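Local coordinates for protein Non-sulfated chondroitin lyase E66 (Autographa californica nucleopolyhedrovirus, PDB 3VSN) that cleaves non-sulfated chondroitin as a lyase of the viral envelope and is essential for oral infection of the insect host, at residues Ala318-Lys326 / Asn647-Ile655. Sequence-based numbering, arbitrary orientation.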
# COMPACT_ATOMS: atom_id res chain seq x y z
N ALA A 318 12.31 8.17 6.50
CA ALA A 318 11.48 8.74 7.55
C ALA A 318 10.61 7.71 8.25
O ALA A 318 10.39 6.61 7.73
CB ALA A 318 10.61 9.85 6.99
N VAL A 319 10.11 8.10 9.42
CA VAL A 319 9.07 7.36 10.11
C VAL A 319 7.77 8.15 9.95
O VAL A 319 7.73 9.34 10.24
CB VAL A 319 9.41 7.15 11.60
CG1 VAL A 319 8.35 6.31 12.29
CG2 VAL A 319 10.79 6.50 11.74
N HIS A 320 6.73 7.48 9.46
CA HIS A 320 5.43 8.11 9.19
C HIS A 320 4.37 7.50 10.05
O HIS A 320 4.41 6.30 10.34
CB HIS A 320 5.03 7.90 7.73
CG HIS A 320 6.05 8.38 6.72
ND1 HIS A 320 6.28 9.69 6.49
CD2 HIS A 320 6.88 7.67 5.86
CE1 HIS A 320 7.22 9.81 5.53
NE2 HIS A 320 7.59 8.57 5.15
N SER A 321 3.38 8.30 10.44
CA SER A 321 2.24 7.76 11.17
C SER A 321 0.90 8.35 10.73
O SER A 321 0.80 9.54 10.44
CB SER A 321 2.42 7.94 12.68
OG SER A 321 2.36 9.31 13.04
N ALA A 322 -0.11 7.50 10.70
CA ALA A 322 -1.48 7.94 10.48
C ALA A 322 -2.24 7.60 11.76
O ALA A 322 -2.60 6.44 11.98
CB ALA A 322 -2.08 7.22 9.28
N ASP A 323 -2.43 8.61 12.60
CA ASP A 323 -2.87 8.40 13.99
C ASP A 323 -4.34 8.03 14.14
O ASP A 323 -4.73 7.45 15.16
CB ASP A 323 -2.56 9.64 14.84
CG ASP A 323 -1.07 9.94 14.96
OD1 ASP A 323 -0.23 9.07 14.64
OD2 ASP A 323 -0.75 11.07 15.38
N TYR A 324 -5.16 8.38 13.16
CA TYR A 324 -6.58 8.04 13.17
C TYR A 324 -6.88 6.74 12.42
O TYR A 324 -7.68 5.92 12.88
CB TYR A 324 -7.40 9.17 12.53
CG TYR A 324 -7.64 10.36 13.43
CD1 TYR A 324 -8.64 10.33 14.40
CD2 TYR A 324 -6.89 11.53 13.28
CE1 TYR A 324 -8.88 11.42 15.21
CE2 TYR A 324 -7.12 12.63 14.09
CZ TYR A 324 -8.12 12.57 15.05
OH TYR A 324 -8.35 13.66 15.86
N SER A 325 -6.25 6.58 11.26
CA SER A 325 -6.48 5.42 10.39
C SER A 325 -5.65 4.22 10.84
O SER A 325 -5.93 3.08 10.45
CB SER A 325 -6.15 5.77 8.94
OG SER A 325 -6.97 6.84 8.49
N LYS A 326 -4.63 4.49 11.66
CA LYS A 326 -3.79 3.48 12.34
C LYS A 326 -2.79 2.78 11.43
O LYS A 326 -2.90 1.58 11.17
CB LYS A 326 -4.64 2.46 13.13
CG LYS A 326 -5.78 3.05 13.97
CD LYS A 326 -5.31 4.11 14.95
CE LYS A 326 -6.46 4.64 15.79
NZ LYS A 326 -6.02 5.65 16.79
N ASN A 647 -3.55 21.18 18.04
CA ASN A 647 -4.42 20.84 16.92
C ASN A 647 -4.52 19.33 16.78
O ASN A 647 -3.54 18.67 16.47
CB ASN A 647 -3.90 21.47 15.62
CG ASN A 647 -4.82 21.24 14.43
OD1 ASN A 647 -5.91 20.67 14.57
ND2 ASN A 647 -4.39 21.68 13.25
N SER A 648 -5.72 18.79 17.00
CA SER A 648 -5.92 17.35 16.90
C SER A 648 -6.60 16.93 15.60
O SER A 648 -7.05 15.79 15.48
CB SER A 648 -6.72 16.85 18.10
OG SER A 648 -8.02 17.40 18.09
N THR A 649 -6.67 17.85 14.63
CA THR A 649 -7.36 17.57 13.36
C THR A 649 -6.75 16.39 12.62
O THR A 649 -7.47 15.50 12.16
CB THR A 649 -7.41 18.81 12.43
OG1 THR A 649 -8.02 19.90 13.12
CG2 THR A 649 -8.20 18.51 11.15
N PHE A 650 -5.42 16.38 12.51
CA PHE A 650 -4.70 15.40 11.69
C PHE A 650 -3.89 14.40 12.51
O PHE A 650 -3.78 13.23 12.14
CB PHE A 650 -3.75 16.12 10.70
CG PHE A 650 -4.38 17.27 9.96
CD1 PHE A 650 -5.14 17.05 8.81
CD2 PHE A 650 -4.21 18.58 10.40
CE1 PHE A 650 -5.71 18.11 8.12
CE2 PHE A 650 -4.79 19.65 9.72
CZ PHE A 650 -5.54 19.41 8.57
N ASP A 651 -3.34 14.87 13.63
CA ASP A 651 -2.37 14.09 14.42
C ASP A 651 -2.76 14.08 15.89
O ASP A 651 -3.31 15.05 16.40
CB ASP A 651 -0.98 14.70 14.27
CG ASP A 651 -0.47 14.68 12.83
OD1 ASP A 651 -0.38 13.58 12.24
OD2 ASP A 651 -0.14 15.76 12.30
N LEU A 652 -2.44 12.99 16.59
CA LEU A 652 -2.85 12.81 17.99
C LEU A 652 -1.70 12.60 18.97
O LEU A 652 -1.91 12.18 20.11
CB LEU A 652 -3.86 11.66 18.10
CG LEU A 652 -5.24 11.88 17.48
CD1 LEU A 652 -6.00 10.57 17.37
CD2 LEU A 652 -6.03 12.90 18.30
N GLN A 653 -0.48 12.91 18.53
CA GLN A 653 0.70 12.72 19.36
C GLN A 653 1.10 13.99 20.10
O GLN A 653 1.18 15.06 19.50
CB GLN A 653 1.88 12.20 18.53
CG GLN A 653 1.66 10.80 17.96
CD GLN A 653 2.78 10.35 17.05
OE1 GLN A 653 3.95 10.64 17.30
NE2 GLN A 653 2.43 9.62 15.99
N PHE A 654 1.33 13.86 21.40
CA PHE A 654 1.86 14.94 22.22
C PHE A 654 3.38 14.94 22.08
O PHE A 654 4.02 13.93 22.37
CB PHE A 654 1.49 14.75 23.69
CG PHE A 654 0.01 14.65 23.94
CD1 PHE A 654 -0.66 13.44 23.80
CD2 PHE A 654 -0.72 15.78 24.31
CE1 PHE A 654 -2.03 13.35 24.02
CE2 PHE A 654 -2.08 15.69 24.54
CZ PHE A 654 -2.74 14.48 24.40
N ILE A 655 3.94 16.05 21.63
CA ILE A 655 5.38 16.16 21.42
C ILE A 655 5.99 17.14 22.41
O ILE A 655 5.51 18.26 22.58
CB ILE A 655 5.72 16.55 19.96
CG1 ILE A 655 5.11 15.53 18.98
CG2 ILE A 655 7.23 16.65 19.76
CD1 ILE A 655 5.05 16.00 17.54
O HOH W 1 -1.79 11.22 11.90
O HOH W 2 1.32 11.99 14.03
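S321, near the end of strand 318-322, brings its hydroxyl OG to 3.0 Å from Q653 NE2; K421 hydrogen-bonds the same OG. Two residues on, D323 accepts a hydrogen bond from the loop on each carboxylate oxygen. A chi1 of -63° turns the carboxylate toward 647-655, where D323 OD2 uses its anti lone pair to accept an almost straight bond from L652 N at 2.8 Å. D323 OD1 receives Q653 NE2 at 3.0 Å on its syn side, the carboxylate and amide planes turned 37° apart; S602 holds the other end of that amide through OE1. One water accepts from D323 N and lies 2.8 Å from D651 OD1. A second donates to both D323 OD2 and D651 OD1, 4.0 Å apart, and probably eases the repulsion between the carboxylates. Here the turn leaving the edge strand of a four-stranded antiparallel sheet meets the loop that leads into the C-terminal strand 654-658, in the beta-rich part of the lyase, away from its catalytic residues. Y324 reaches back to the start of that loop: Y324 OH donates to S648 O at 2.5 Å, in the ring plane, while L652 CD1 sits over one face, 3.8 Å from the Y324 ring centroid, in a CH-pi contact.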